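Local coordinates for OTU domain-containing protein wMelOTU (PDB 6W9O) that probably removes ubiquitin from modified proteins as a cysteine-protease deubiquitinase of the OTU family, made by a Wolbachia bacterium, at residues 138-143 with 179-184; 155-160 with 172-177; 74-79 with 118-123. All coordinates share one frame; numbering follows the deposited sequence.

Interaction 1: 138-143 with 179-184; sequences KVKLHV and SSTVHI
The imidazole of His-142 meets that of His-183 rim to rim. ND1 of His-142 lies 2.8 Å from ND1 of His-183 in a hydrogen bond for which either nitrogen could be the donor. With the ring planes at 89° and the centroids 5.0 Å apart, neither ring covers the other, and each nitrogen is met close to the plane of its ring. His-142 reaches this position because CG stands opposite its backbone N (chi1 170°). Its second nitrogen, NE2, is bonded to His-157, so both ring nitrogens of this buried side chain have partners. On the same face, the bent chain of Lys-140 passes CE 3.7 Å from OG1 of Thr-181, and both side chains end on Asp-178, the lysine by a salt bridge and the threonine by a hydrogen bond. The other face is apolar: CD1 of Leu-141 sits 3.9 Å from CG2 of Val-182 and 4.0 Å from CD1 of Ile-184, while Val-143 runs alongside Ile-184. Helix 53-66 packs on Val-182 and Ile-184, and helix 126-137 on Leu-141 and Val-143. Backbone bonds link the strands: Lys-140 N to Ser-180 O and Val-182 N to Lys-140 O are both 2.8 Å, and the same alternation recurs at His-142. This in-register ladder is the parallel strand pair within the mixed, helix-packed sheet of the OTU cysteine-protease fold.

Interaction 2: 155-160 with 172-177; sequences SLHELI and NKVDYD
Leu-159, Val-174 and His-157 account for most of the surface buried here, and Val-174 makes its contact through CG2. That methyl of Val-174 rests 4.1 Å from CB of His-157 and 4.3 Å from CD1 of Leu-159, bridging two residues that project from the same face of strand 155-161. CG1 of Val-174, placed opposite its backbone N (chi1 179°), stands 3.8 Å above the ring plane of Tyr-176, offset toward the rim, and also touches the ring of His-142 on strand 140-146. Leu-159 turns CD1 toward Asn-172 as well, approaching its CB and, apparently much more closely, its carbonyl; since Asn-172 has two deposited conformers, both approaches are doubtful in detail. Strands 155-161 and 164-167 are consecutive antiparallel neighbours, the latter at one border of the sheet, and segment 172-177 belongs to the loop that then leads back over the sheet toward strand 181-188. No hydrogen bond joins the segments, which leaves the contact to van der Waals packing. While ND1 of His-157 is hydrogen-bonded to NE2 of His-142, its CE1 lies 3.7 Å from OH of Tyr-176, whose side chain arrives at about a right angle. Beyond Val-174 the loop bends through an Asx turn: OD1 of Asp-175 accepts from N of Asp-177 at 2.9 Å, with an N-H...O angle of 153°.

Interaction 3: 74-79 with 118-123; sequences KLRNDC and MRNSRW
The guanidinium of Arg-76 has the carbonyl of Arg-119 over one face, its O 3.0 Å above the plane and offset toward the rim, with CA of Asn-120 beside it 3.6 Å above that plane. At the edge, O of Arg-122 lies within 1° of the plane and is gripped end-on: NH1 and NH2 of Arg-76 each donate to it at 2.9 Å, with N-H...O angles of 146° and 144°. NH1 lies in the plane of the Arg-122 carbonyl, whereas NH2 stands above it. These carbonyls belong to the first and last residues of a type I beta turn, closed by the bond from Arg-122 N to Arg-119 O; the arginine thus ties helix 72-84 to the turn between helices 105-116 and 126-137. Its chain runs extended from CG to NE, which carries the guanidinium from the helix to the turn. NH1 also bonds to the carbonyl of Ile-117 and NH2 to the hydroxyl of Ser-52, so this buried cation meets several oxygens. Nearer the helix backbone, Met-118 folds back at chi2 and chi3, bringing SD 3.6 Å from N of Asn-77 and 4.0 Å from CB of Arg-76, while its CE lies 4.1 Å from CB of Asn-77.

In the fold
Interaction 3 closes first along the chain; interaction 2 then opens and closes inside the loop spanned by interaction 1. Those two share the mixed sheet, where strand 140-146 lies between parallel strand 181-188 and antiparallel strand 155-161. Their centres are about 9 Å apart and they touch directly, through the backbone of Leu-141 and Ile-160 and through the rings of His-142 and His-157. Interaction 3 belongs to the helical side: its centre is about 19 Å from that of interaction 1 and about 25 Å from that of interaction 2, which lies on the opposite side of the chain's centre. Helices 53-66 and 126-137 adjoin both interaction 1 and helix 72-84, linking the sheet contacts to that helix within one OTU-family region.

Interaction 1: 138-143 with 179-184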
ATOM      1  N   LYS A 138      -7.509  -7.634  -4.594  1.00 15.96           N
ATOM      2  CA  LYS A 138      -7.119  -9.055  -4.631  1.00 14.87           C
ATOM      3  C   LYS A 138      -5.614  -9.181  -4.840  1.00 16.53           C
ATOM      4  O   LYS A 138      -5.126  -9.955  -5.665  1.00 19.88           O
ATOM      5  CB  LYS A 138      -7.946  -9.853  -5.673  1.00 19.69           C
ATOM      6  CG  LYS A 138      -9.451  -9.599  -5.522  1.00 25.07           C
ATOM      7  CD  LYS A 138     -10.277 -10.873  -5.687  1.00 41.55           C
ATOM      8  CE  LYS A 138     -11.733 -10.480  -5.928  1.00 48.51           C
ATOM      9  NZ  LYS A 138     -12.524 -10.406  -4.661  1.00 54.55           N
ATOM     10  N   VAL A 139      -4.925  -8.325  -4.117  1.00 13.88           N
ATOM     11  CA  VAL A 139      -3.429  -8.373  -4.025  0.98 13.37           C
ATOM     12  C   VAL A 139      -2.810  -8.460  -2.595  1.00 15.76           C
ATOM     13  O   VAL A 139      -3.438  -8.363  -1.444  1.00 16.67           O
ATOM     14  CB  VAL A 139      -2.814  -7.159  -4.748  0.98 19.73           C
ATOM     15  CG1 VAL A 139      -3.164  -7.134  -6.227  0.98 16.61           C
ATOM     16  CG2 VAL A 139      -3.203  -5.855  -4.070  0.98 17.75           C
ATOM     17  N   LYS A 140      -1.586  -8.954  -2.615  1.00 13.42           N
ATOM     18  CA  LYS A 140      -0.829  -8.960  -1.343  1.00 14.20           C
ATOM     19  C   LYS A 140       0.093  -7.763  -1.400  1.00 14.07           C
ATOM     20  O   LYS A 140       0.617  -7.441  -2.462  1.00 15.65           O
ATOM     21  CB  LYS A 140       0.042 -10.210  -1.235  1.00 17.33           C
ATOM     22  CG  LYS A 140      -0.752 -11.478  -1.140  1.00 22.65           C
ATOM     23  CD  LYS A 140       0.059 -12.655  -1.683  1.00 32.89           C
ATOM     24  CE  LYS A 140      -0.216 -12.763  -3.197  1.00 45.76           C
ATOM     25  NZ  LYS A 140       0.249 -14.038  -3.843  1.00 50.88           N
ATOM     26  N   LEU A 141       0.300  -7.083  -0.263  1.00 12.39           N
ATOM     27  CA  LEU A 141       1.144  -5.895  -0.227  1.00 13.30           C
ATOM     28  C   LEU A 141       2.431  -6.246   0.527  1.00 12.05           C
ATOM     29  O   LEU A 141       2.391  -6.605   1.726  1.00 13.67           O
ATOM     30  CB  LEU A 141       0.404  -4.800   0.530  1.00 13.23           C
ATOM     31  CG  LEU A 141       1.260  -3.604   0.896  1.00 13.40           C
ATOM     32  CD1 LEU A 141       1.869  -2.902  -0.313  1.00 15.60           C
ATOM     33  CD2 LEU A 141       0.363  -2.570   1.658  1.00 15.71           C
ATOM     34  N   HIS A 142       3.576  -6.128  -0.136  1.00 12.26           N
ATOM     35  CA  HIS A 142       4.888  -6.346   0.456  1.00 11.61           C
ATOM     36  C   HIS A 142       5.479  -4.987   0.793  1.00 11.01           C
ATOM     37  O   HIS A 142       5.543  -4.087  -0.066  1.00 12.27           O
ATOM     38  CB  HIS A 142       5.763  -7.013  -0.616  1.00 14.62           C
ATOM     39  CG  HIS A 142       7.218  -7.104  -0.266  1.00 11.46           C
ATOM     40  ND1 HIS A 142       8.189  -6.894  -1.230  1.00 12.07           N
ATOM     41  CD2 HIS A 142       7.871  -7.301   0.915  1.00 12.80           C
ATOM     42  CE1 HIS A 142       9.383  -7.045  -0.665  1.00 12.28           C
ATOM     43  NE2 HIS A 142       9.213  -7.262   0.641  1.00 13.66           N
ATOM     44  N   VAL A 143       5.831  -4.792   2.074  1.00 13.22           N
ATOM     45  CA  VAL A 143       6.469  -3.560   2.533  1.00 12.44           C
ATOM     46  C   VAL A 143       7.876  -3.923   2.960  1.00 11.87           C
ATOM     47  O   VAL A 143       8.057  -4.834   3.784  1.00 13.75           O
ATOM     48  CB  VAL A 143       5.692  -2.931   3.701  1.00 12.56           C
ATOM     49  CG1 VAL A 143       6.356  -1.584   4.033  1.00 15.60           C
ATOM     50  CG2 VAL A 143       4.207  -2.741   3.362  1.00 14.84           C
ATOM     51  N   SER A 179       2.585 -11.707  -9.905  1.00 16.74           N
ATOM     52  CA  SER A 179       1.922 -10.490 -10.338  1.00 15.59           C
ATOM     53  C   SER A 179       0.848 -10.019  -9.366  1.00 17.44           C
ATOM     54  O   SER A 179       0.368  -8.888  -9.505  1.00 19.77           O
ATOM     55  CB  SER A 179       1.287 -10.733 -11.734  1.00 18.83           C
ATOM     56  OG  SER A 179       0.255 -11.684 -11.673  1.00 26.00           O
ATOM     57  N   SER A 180       0.447 -10.846  -8.399  1.00 14.54           N
ATOM     58  CA  SER A 180      -0.546 -10.416  -7.427  0.68 15.90           C
ATOM     59  C   SER A 180       0.076  -9.894  -6.142  1.00 17.39           C
ATOM     60  O   SER A 180      -0.652  -9.676  -5.180  1.00 17.54           O
ATOM     61  CB  SER A 180      -1.488 -11.553  -7.098  0.68 18.88           C
ATOM     62  OG  SER A 180      -2.248 -11.907  -8.253  0.68 19.56           O
ATOM     63  N   THR A 181       1.392  -9.689  -6.103  1.00 14.26           N
ATOM     64  CA  THR A 181       2.005  -8.985  -4.963  1.00 12.31           C
ATOM     65  C   THR A 181       2.404  -7.602  -5.463  1.00 14.90           C
ATOM     66  O   THR A 181       3.084  -7.491  -6.492  1.00 15.82           O
ATOM     67  CB  THR A 181       3.258  -9.727  -4.502  1.00 13.26           C
ATOM     68  OG1 THR A 181       2.893 -11.003  -3.953  1.00 16.78           O
ATOM     69  CG2 THR A 181       3.992  -8.962  -3.379  1.00 14.29           C
ATOM     70  N   VAL A 182       2.029  -6.543  -4.713  1.00 12.74           N
ATOM     71  CA  VAL A 182       2.511  -5.203  -4.985  1.00 11.82           C
ATOM     72  C   VAL A 182       3.578  -4.879  -3.937  1.00 14.10           C
ATOM     73  O   VAL A 182       3.654  -5.509  -2.866  1.00 14.46           O
ATOM     74  CB  VAL A 182       1.376  -4.168  -4.990  1.00 15.20           C
ATOM     75  CG1 VAL A 182       0.410  -4.470  -6.183  1.00 15.11           C
ATOM     76  CG2 VAL A 182       0.604  -4.236  -3.733  1.00 15.57           C
ATOM     77  N   HIS A 183       4.469  -3.928  -4.256  1.00 11.59           N
ATOM     78  CA  HIS A 183       5.684  -3.717  -3.453  1.00 10.60           C
ATOM     79  C   HIS A 183       5.915  -2.245  -3.185  1.00 11.76           C
ATOM     80  O   HIS A 183       5.919  -1.442  -4.115  1.00 12.98           O
ATOM     81  CB  HIS A 183       6.944  -4.228  -4.216  1.00 11.89           C
ATOM     82  CG  HIS A 183       6.844  -5.661  -4.632  1.00 10.45           C
ATOM     83  ND1 HIS A 183       7.311  -6.697  -3.850  1.00 12.86           N
ATOM     84  CD2 HIS A 183       6.387  -6.214  -5.787  1.00 12.85           C
ATOM     85  CE1 HIS A 183       7.096  -7.846  -4.496  1.00 13.84           C
ATOM     86  NE2 HIS A 183       6.553  -7.573  -5.677  1.00 13.93           N
ATOM     87  N   ILE A 184       6.173  -1.914  -1.906  1.00 11.60           N
ATOM     88  CA  ILE A 184       6.520  -0.542  -1.548  1.00 11.23           C
ATOM     89  C   ILE A 184       7.626  -0.589  -0.517  1.00 11.57           C
ATOM     90  O   ILE A 184       7.858  -1.611   0.140  1.00 13.31           O
ATOM     91  CB  ILE A 184       5.311   0.278  -1.034  1.00 12.38           C
ATOM     92  CG1 ILE A 184       4.882  -0.269   0.337  1.00 13.41           C
ATOM     93  CG2 ILE A 184       4.147   0.246  -2.045  1.00 13.44           C
ATOM     94  CD1 ILE A 184       3.651   0.503   0.882  1.00 14.06           C
TER
HETATM   95  O   HOH W   1      -4.816 -10.011  -8.442  1.00 46.30           O

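Interaction 2: 155-160 with 172-177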
ATOM      1  N   SER A 155      16.891  -4.572   6.933  1.00 36.37           N
ATOM      2  CA  SER A 155      15.606  -4.461   6.201  1.00 35.06           C
ATOM      3  C   SER A 155      14.682  -5.605   6.624  1.00 36.65           C
ATOM      4  O   SER A 155      15.115  -6.764   6.569  1.00 39.69           O
ATOM      5  CB  SER A 155      15.831  -4.464   4.713  1.00 39.54           C
ATOM      6  OG  SER A 155      16.189  -3.168   4.263  1.00 59.67           O
ATOM      7  N   LEU A 156      13.479  -5.260   7.082  1.00 25.32           N
ATOM      8  CA  LEU A 156      12.467  -6.222   7.467  1.00 26.47           C
ATOM      9  C   LEU A 156      11.408  -6.267   6.363  1.00 23.41           C
ATOM     10  O   LEU A 156      11.020  -5.239   5.789  1.00 25.95           O
ATOM     11  CB  LEU A 156      11.784  -5.818   8.784  1.00 29.92           C
ATOM     12  CG  LEU A 156      12.723  -5.465   9.934  1.00 38.31           C
ATOM     13  CD1 LEU A 156      11.927  -5.046  11.129  1.00 44.14           C
ATOM     14  CD2 LEU A 156      13.544  -6.678  10.254  1.00 40.34           C
ATOM     15  N   HIS A 157      10.929  -7.454   6.054  1.00 17.31           N
ATOM     16  CA  HIS A 157       9.916  -7.622   5.036  1.00 15.36           C
ATOM     17  C   HIS A 157       8.599  -7.977   5.715  1.00 16.28           C
ATOM     18  O   HIS A 157       8.547  -8.934   6.498  1.00 20.15           O
ATOM     19  CB  HIS A 157      10.377  -8.745   4.117  1.00 18.82           C
ATOM     20  CG  HIS A 157      11.614  -8.390   3.364  1.00 18.29           C
ATOM     21  ND1 HIS A 157      11.559  -7.740   2.142  1.00 16.26           N
ATOM     22  CD2 HIS A 157      12.924  -8.545   3.649  1.00 22.13           C
ATOM     23  CE1 HIS A 157      12.795  -7.526   1.712  1.00 21.50           C
ATOM     24  NE2 HIS A 157      13.640  -8.003   2.610  1.00 23.97           N
ATOM     25  N   GLU A 158       7.548  -7.236   5.390  1.00 14.95           N
ATOM     26  CA  GLU A 158       6.206  -7.491   5.883  1.00 17.80           C
ATOM     27  C   GLU A 158       5.321  -7.808   4.689  1.00 15.82           C
ATOM     28  O   GLU A 158       5.498  -7.256   3.587  1.00 16.00           O
ATOM     29  CB  GLU A 158       5.616  -6.257   6.606  1.00 20.48           C
ATOM     30  N   LEU A 159       4.371  -8.704   4.897  1.00 16.40           N
ATOM     31  CA  LEU A 159       3.386  -9.024   3.884  1.00 15.84           C
ATOM     32  C   LEU A 159       2.012  -8.851   4.486  1.00 16.67           C
ATOM     33  O   LEU A 159       1.745  -9.388   5.570  1.00 21.85           O
ATOM     34  CB  LEU A 159       3.528 -10.479   3.459  1.00 21.18           C
ATOM     35  CG  LEU A 159       4.611 -10.689   2.427  1.00 24.57           C
ATOM     36  CD1 LEU A 159       4.883 -12.222   2.339  1.00 26.24           C
ATOM     37  CD2 LEU A 159       4.126 -10.178   1.067  1.00 21.51           C
ATOM     38  N   ILE A 160       1.180  -8.061   3.822  1.00 15.79           N
ATOM     39  CA  ILE A 160      -0.169  -7.738   4.255  1.00 15.28           C
ATOM     40  C   ILE A 160      -1.117  -8.304   3.211  1.00 19.24           C
ATOM     41  O   ILE A 160      -0.837  -8.230   2.011  1.00 17.06           O
ATOM     42  CB  ILE A 160      -0.347  -6.218   4.400  1.00 18.23           C
ATOM     43  CG1 ILE A 160       0.512  -5.773   5.609  1.00 21.98           C
ATOM     44  CG2 ILE A 160      -1.796  -5.825   4.709  1.00 18.61           C
ATOM     45  CD1 ILE A 160       0.938  -4.379   5.549  1.00 26.31           C
ATOM     46  N   ASN A 172       5.764 -17.716   4.318  1.00 30.09           N
ATOM     47  CA  ASN A 172       5.236 -16.595   3.553  0.63 30.04           C
ATOM     48  C   ASN A 172       6.395 -15.803   2.964  1.00 28.67           C
ATOM     49  O   ASN A 172       6.546 -14.605   3.193  1.00 27.34           O
ATOM     50  CB  ASN A 172       4.366 -15.689   4.422  0.63 29.90           C
ATOM     51  CG  ASN A 172       3.106 -16.368   4.881  0.63 32.86           C
ATOM     52  OD1 ASN A 172       2.161 -16.517   4.114  0.63 38.37           O
ATOM     53  ND2 ASN A 172       3.078 -16.781   6.142  0.63 35.63           N
ATOM     54  N   LYS A 173       7.243 -16.485   2.200  1.00 23.55           N
ATOM     55  CA  LYS A 173       8.363 -15.794   1.576  1.00 18.39           C
ATOM     56  C   LYS A 173       7.844 -14.816   0.535  1.00 23.09           C
ATOM     57  O   LYS A 173       6.870 -15.086  -0.175  1.00 23.30           O
ATOM     58  CB  LYS A 173       9.329 -16.812   0.924  1.00 19.04           C
ATOM     59  CG  LYS A 173       9.905 -17.862   1.853  1.00 19.21           C
ATOM     60  CD  LYS A 173      11.061 -18.659   1.214  1.00 21.07           C
ATOM     61  CE  LYS A 173      11.640 -19.695   2.144  1.00 24.43           C
ATOM     62  NZ  LYS A 173      10.721 -20.846   2.417  1.00 25.77           N
ATOM     63  N   VAL A 174       8.504 -13.664   0.422  1.00 20.28           N
ATOM     64  CA  VAL A 174       8.132 -12.713  -0.610  1.00 18.04           C
ATOM     65  C   VAL A 174       8.426 -13.342  -1.956  1.00 16.67           C
ATOM     66  O   VAL A 174       9.496 -13.908  -2.151  1.00 19.20           O
ATOM     67  CB  VAL A 174       8.982 -11.441  -0.447  1.00 17.78           C
ATOM     68  CG1 VAL A 174       8.637 -10.426  -1.513  1.00 18.45           C
ATOM     69  CG2 VAL A 174       8.753 -10.846   0.991  1.00 22.48           C
ATOM     70  N   ASP A 175       7.503 -13.190  -2.892  1.00 16.85           N
ATOM     71  CA  ASP A 175       7.672 -13.764  -4.232  1.00 15.44           C
ATOM     72  C   ASP A 175       7.753 -12.576  -5.177  1.00 18.24           C
ATOM     73  O   ASP A 175       6.738 -11.924  -5.435  1.00 17.04           O
ATOM     74  CB  ASP A 175       6.437 -14.607  -4.560  1.00 16.58           C
ATOM     75  CG  ASP A 175       6.557 -15.321  -5.879  1.00 18.28           C
ATOM     76  OD1 ASP A 175       7.429 -14.947  -6.701  1.00 17.76           O
ATOM     77  OD2 ASP A 175       5.809 -16.313  -6.052  1.00 20.01           O
ATOM     78  N   TYR A 176       8.949 -12.317  -5.728  1.00 16.05           N
ATOM     79  CA  TYR A 176       9.138 -11.198  -6.638  1.00 16.14           C
ATOM     80  C   TYR A 176       8.731 -11.525  -8.072  1.00 14.84           C
ATOM     81  O   TYR A 176       8.891 -10.663  -8.955  1.00 18.11           O
ATOM     82  CB  TYR A 176      10.608 -10.771  -6.588  1.00 16.69           C
ATOM     83  CG  TYR A 176      11.003 -10.057  -5.290  1.00 16.23           C
ATOM     84  CD1 TYR A 176      10.691  -8.722  -5.119  1.00 16.11           C
ATOM     85  CD2 TYR A 176      11.700 -10.710  -4.302  1.00 17.51           C
ATOM     86  CE1 TYR A 176      11.053  -8.021  -3.977  1.00 16.85           C
ATOM     87  CE2 TYR A 176      12.077 -10.019  -3.122  1.00 18.28           C
ATOM     88  CZ  TYR A 176      11.748  -8.685  -3.024  1.00 17.30           C
ATOM     89  OH  TYR A 176      12.117  -7.973  -1.855  1.00 22.16           O
ATOM     90  N   ASP A 177       8.208 -12.729  -8.320  1.00 15.34           N
ATOM     91  CA  ASP A 177       7.681 -13.098  -9.633  1.00 15.88           C
ATOM     92  C   ASP A 177       6.173 -13.244  -9.620  1.00 21.00           C
ATOM     93  O   ASP A 177       5.604 -13.758 -10.576  1.00 27.50           O
ATOM     94  CB  ASP A 177       8.317 -14.406 -10.098  1.00 16.46           C
ATOM     95  CG  ASP A 177       9.817 -14.268 -10.269  1.00 25.87           C
ATOM     96  OD1 ASP A 177      10.252 -13.396 -11.063  1.00 25.74           O
ATOM     97  OD2 ASP A 177      10.581 -14.956  -9.574  1.00 26.43           O
TER

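Interaction 3: 74-79 with 118-123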
ATOM      1  N   LYS A  74      -8.911   7.840  -5.781  1.00 18.22           N
ATOM      2  CA  LYS A  74      -9.835   6.717  -5.804  1.00 19.81           C
ATOM      3  C   LYS A  74      -9.478   5.701  -4.720  1.00 18.29           C
ATOM      4  O   LYS A  74     -10.383   5.141  -4.102  1.00 17.41           O
ATOM      5  CB  LYS A  74      -9.791   6.066  -7.196  1.00 19.72           C
ATOM      6  CG  LYS A  74     -10.632   4.760  -7.331  1.00 26.85           C
ATOM      7  CD  LYS A  74     -12.089   4.932  -7.070  1.00 29.70           C
ATOM      8  CE  LYS A  74     -12.871   3.708  -7.607  1.00 33.64           C
ATOM      9  NZ  LYS A  74     -14.330   3.885  -7.323  1.00 37.78           N
ATOM     10  N   LEU A  75      -8.176   5.485  -4.457  1.00 16.83           N
ATOM     11  CA  LEU A  75      -7.781   4.554  -3.401  1.00 16.44           C
ATOM     12  C   LEU A  75      -8.242   5.056  -2.027  1.00 16.22           C
ATOM     13  O   LEU A  75      -8.744   4.264  -1.215  1.00 15.18           O
ATOM     14  CB  LEU A  75      -6.271   4.306  -3.397  1.00 14.87           C
ATOM     15  CG  LEU A  75      -5.823   3.620  -4.686  1.00 16.89           C
ATOM     16  CD1 LEU A  75      -4.303   3.624  -4.662  1.00 18.29           C
ATOM     17  CD2 LEU A  75      -6.323   2.159  -4.757  1.00 16.87           C
ATOM     18  N   ARG A  76      -8.147   6.376  -1.774  1.00 15.33           N
ATOM     19  CA  ARG A  76      -8.715   6.916  -0.527  1.00 15.56           C
ATOM     20  C   ARG A  76     -10.218   6.699  -0.500  1.00 17.44           C
ATOM     21  O   ARG A  76     -10.782   6.314   0.527  1.00 16.08           O
ATOM     22  CB  ARG A  76      -8.398   8.414  -0.384  1.00 15.94           C
ATOM     23  CG  ARG A  76      -6.919   8.703  -0.092  1.00 14.86           C
ATOM     24  CD  ARG A  76      -6.726  10.216   0.012  1.00 18.28           C
ATOM     25  NE  ARG A  76      -5.342  10.565   0.394  1.00 17.04           N
ATOM     26  CZ  ARG A  76      -4.889  10.553   1.654  1.00 17.57           C
ATOM     27  NH1 ARG A  76      -5.676  10.185   2.689  1.00 16.05           N
ATOM     28  NH2 ARG A  76      -3.619  10.905   1.875  1.00 16.16           N
ATOM     29  N   ASN A  77     -10.903   6.907  -1.644  1.00 16.77           N
ATOM     30  CA  ASN A  77     -12.354   6.693  -1.665  1.00 15.48           C
ATOM     31  C   ASN A  77     -12.728   5.227  -1.401  1.00 15.30           C
ATOM     32  O   ASN A  77     -13.767   4.959  -0.782  1.00 18.17           O
ATOM     33  CB  ASN A  77     -12.911   7.123  -3.012  1.00 19.77           C
ATOM     34  CG  ASN A  77     -14.393   7.249  -2.954  1.00 29.34           C
ATOM     35  OD1 ASN A  77     -14.926   8.159  -2.268  1.00 34.04           O
ATOM     36  ND2 ASN A  77     -15.101   6.353  -3.667  1.00 34.07           N
ATOM     37  N   ASP A  78     -11.894   4.288  -1.851  1.00 16.06           N
ATOM     38  CA  ASP A  78     -12.136   2.864  -1.565  1.00 15.86           C
ATOM     39  C   ASP A  78     -12.082   2.616  -0.058  1.00 16.88           C
ATOM     40  O   ASP A  78     -12.846   1.803   0.486  1.00 18.91           O
ATOM     41  CB  ASP A  78     -11.027   2.001  -2.194  1.00 15.18           C
ATOM     42  CG  ASP A  78     -11.050   1.963  -3.755  1.00 17.51           C
ATOM     43  OD1 ASP A  78     -12.128   2.178  -4.370  1.00 21.69           O
ATOM     44  OD2 ASP A  78      -9.944   1.708  -4.294  1.00 18.18           O
ATOM     45  N   CYS A  79     -11.241   3.380   0.640  1.00 14.33           N
ATOM     46  CA  CYS A  79     -11.148   3.194   2.087  1.00 15.66           C
ATOM     47  C   CYS A  79     -12.331   3.843   2.773  1.00 16.25           C
ATOM     48  O   CYS A  79     -12.900   3.279   3.718  1.00 15.92           O
ATOM     49  CB  CYS A  79      -9.820   3.793   2.586  1.00 15.38           C
ATOM     50  SG  CYS A  79      -8.378   2.829   1.962  1.00 15.56           S
ATOM     51  N   MET A 118     -10.321  11.140   3.272  1.00 16.83           N
ATOM     52  CA  MET A 118     -10.288  11.825   1.990  1.00 18.32           C
ATOM     53  C   MET A 118      -9.359  13.025   1.991  1.00 23.39           C
ATOM     54  O   MET A 118      -9.176  13.637   0.938  1.00 24.35           O
ATOM     55  CB  MET A 118     -11.691  12.273   1.583  1.00 21.00           C
ATOM     56  CG  MET A 118     -12.649  11.063   1.388  1.00 20.95           C
ATOM     57  SD  MET A 118     -12.043   9.781   0.288  1.00 22.28           S
ATOM     58  CE  MET A 118     -11.770  10.677  -1.260  1.00 24.81           C
ATOM     59  N   ARG A 119      -8.759  13.370   3.132  1.00 20.42           N
ATOM     60  CA  ARG A 119      -7.877  14.533   3.216  1.00 20.51           C
ATOM     61  C   ARG A 119      -6.446  14.103   2.938  1.00 19.24           C
ATOM     62  O   ARG A 119      -5.985  13.102   3.496  1.00 17.42           O
ATOM     63  CB  ARG A 119      -7.939  15.135   4.628  1.00 19.42           C
ATOM     64  CG  ARG A 119      -9.336  15.608   5.021  1.00 22.20           C
ATOM     65  CD  ARG A 119      -9.330  16.191   6.435  1.00 24.14           C
ATOM     66  NE  ARG A 119     -10.651  16.675   6.819  1.00 33.94           N
ATOM     67  CZ  ARG A 119     -11.358  16.220   7.844  1.00 37.19           C
ATOM     68  NH1 ARG A 119     -10.873  15.280   8.656  1.00 35.76           N
ATOM     69  NH2 ARG A 119     -12.561  16.733   8.077  1.00 42.57           N
ATOM     70  N   ASN A 120      -5.734  14.851   2.078  1.00 19.82           N
ATOM     71  CA  ASN A 120      -4.340  14.485   1.828  1.00 19.66           C
ATOM     72  C   ASN A 120      -3.506  14.551   3.104  1.00 20.69           C
ATOM     73  O   ASN A 120      -2.480  13.862   3.183  1.00 21.27           O
ATOM     74  CB  ASN A 120      -3.730  15.418   0.791  1.00 22.75           C
ATOM     75  CG  ASN A 120      -4.207  15.087  -0.626  1.00 30.72           C
ATOM     76  OD1 ASN A 120      -4.521  13.944  -0.942  1.00 29.57           O
ATOM     77  ND2 ASN A 120      -4.254  16.094  -1.473  1.00 28.46           N
ATOM     78  N   SER A 121      -3.972  15.314   4.093  1.00 20.43           N
ATOM     79  CA  SER A 121      -3.276  15.427   5.373  1.00 20.35           C
ATOM     80  C   SER A 121      -3.250  14.111   6.144  1.00 19.54           C
ATOM     81  O   SER A 121      -2.371  13.942   7.006  1.00 18.94           O
ATOM     82  CB  SER A 121      -3.889  16.517   6.258  1.00 22.23           C
ATOM     83  OG  SER A 121      -5.294  16.326   6.431  1.00 24.44           O
ATOM     84  N   ARG A 122      -4.164  13.171   5.883  1.00 17.04           N
ATOM     85  CA  ARG A 122      -4.211  11.911   6.620  0.56 16.39           C
ATOM     86  C   ARG A 122      -3.330  10.923   5.865  1.00 16.64           C
ATOM     87  O   ARG A 122      -3.699  10.460   4.785  1.00 16.46           O
ATOM     88  CB  ARG A 122      -5.659  11.410   6.682  0.56 17.08           C
ATOM     89  CG  ARG A 122      -5.780   9.975   7.130  0.56 16.22           C
ATOM     90  CD  ARG A 122      -5.236   9.757   8.537  0.56 17.89           C
ATOM     91  NE  ARG A 122      -5.727   8.469   9.060  0.56 20.55           N
ATOM     92  CZ  ARG A 122      -6.856   8.316   9.752  0.56 21.72           C
ATOM     93  NH1 ARG A 122      -7.621   9.370  10.056  0.56 25.43           N
ATOM     94  NH2 ARG A 122      -7.215   7.095  10.165  0.56 21.72           N
ATOM     95  N   TRP A 123      -2.148  10.635   6.385  1.00 14.36           N
ATOM     96  CA  TRP A 123      -1.252   9.721   5.679  1.00 13.07           C
ATOM     97  C   TRP A 123      -1.737   8.279   5.776  1.00 13.68           C
ATOM     98  O   TRP A 123      -2.294   7.843   6.783  1.00 14.84           O
ATOM     99  CB  TRP A 123       0.187   9.816   6.223  1.00 13.51           C
ATOM    100  CG  TRP A 123       0.820  11.100   6.050  1.00 15.50           C
ATOM    101  CD1 TRP A 123       0.221  12.315   5.773  1.00 17.23           C
ATOM    102  CD2 TRP A 123       2.221  11.354   6.128  1.00 16.27           C
ATOM    103  NE1 TRP A 123       1.205  13.333   5.698  1.00 21.26           N
ATOM    104  CE2 TRP A 123       2.429  12.738   5.887  1.00 18.00           C
ATOM    105  CE3 TRP A 123       3.331  10.533   6.405  1.00 18.99           C
ATOM    106  CZ2 TRP A 123       3.700  13.317   5.928  1.00 22.72           C
ATOM    107  CZ3 TRP A 123       4.588  11.102   6.434  1.00 23.86           C
ATOM    108  CH2 TRP A 123       4.766  12.484   6.203  1.00 24.10           C
TER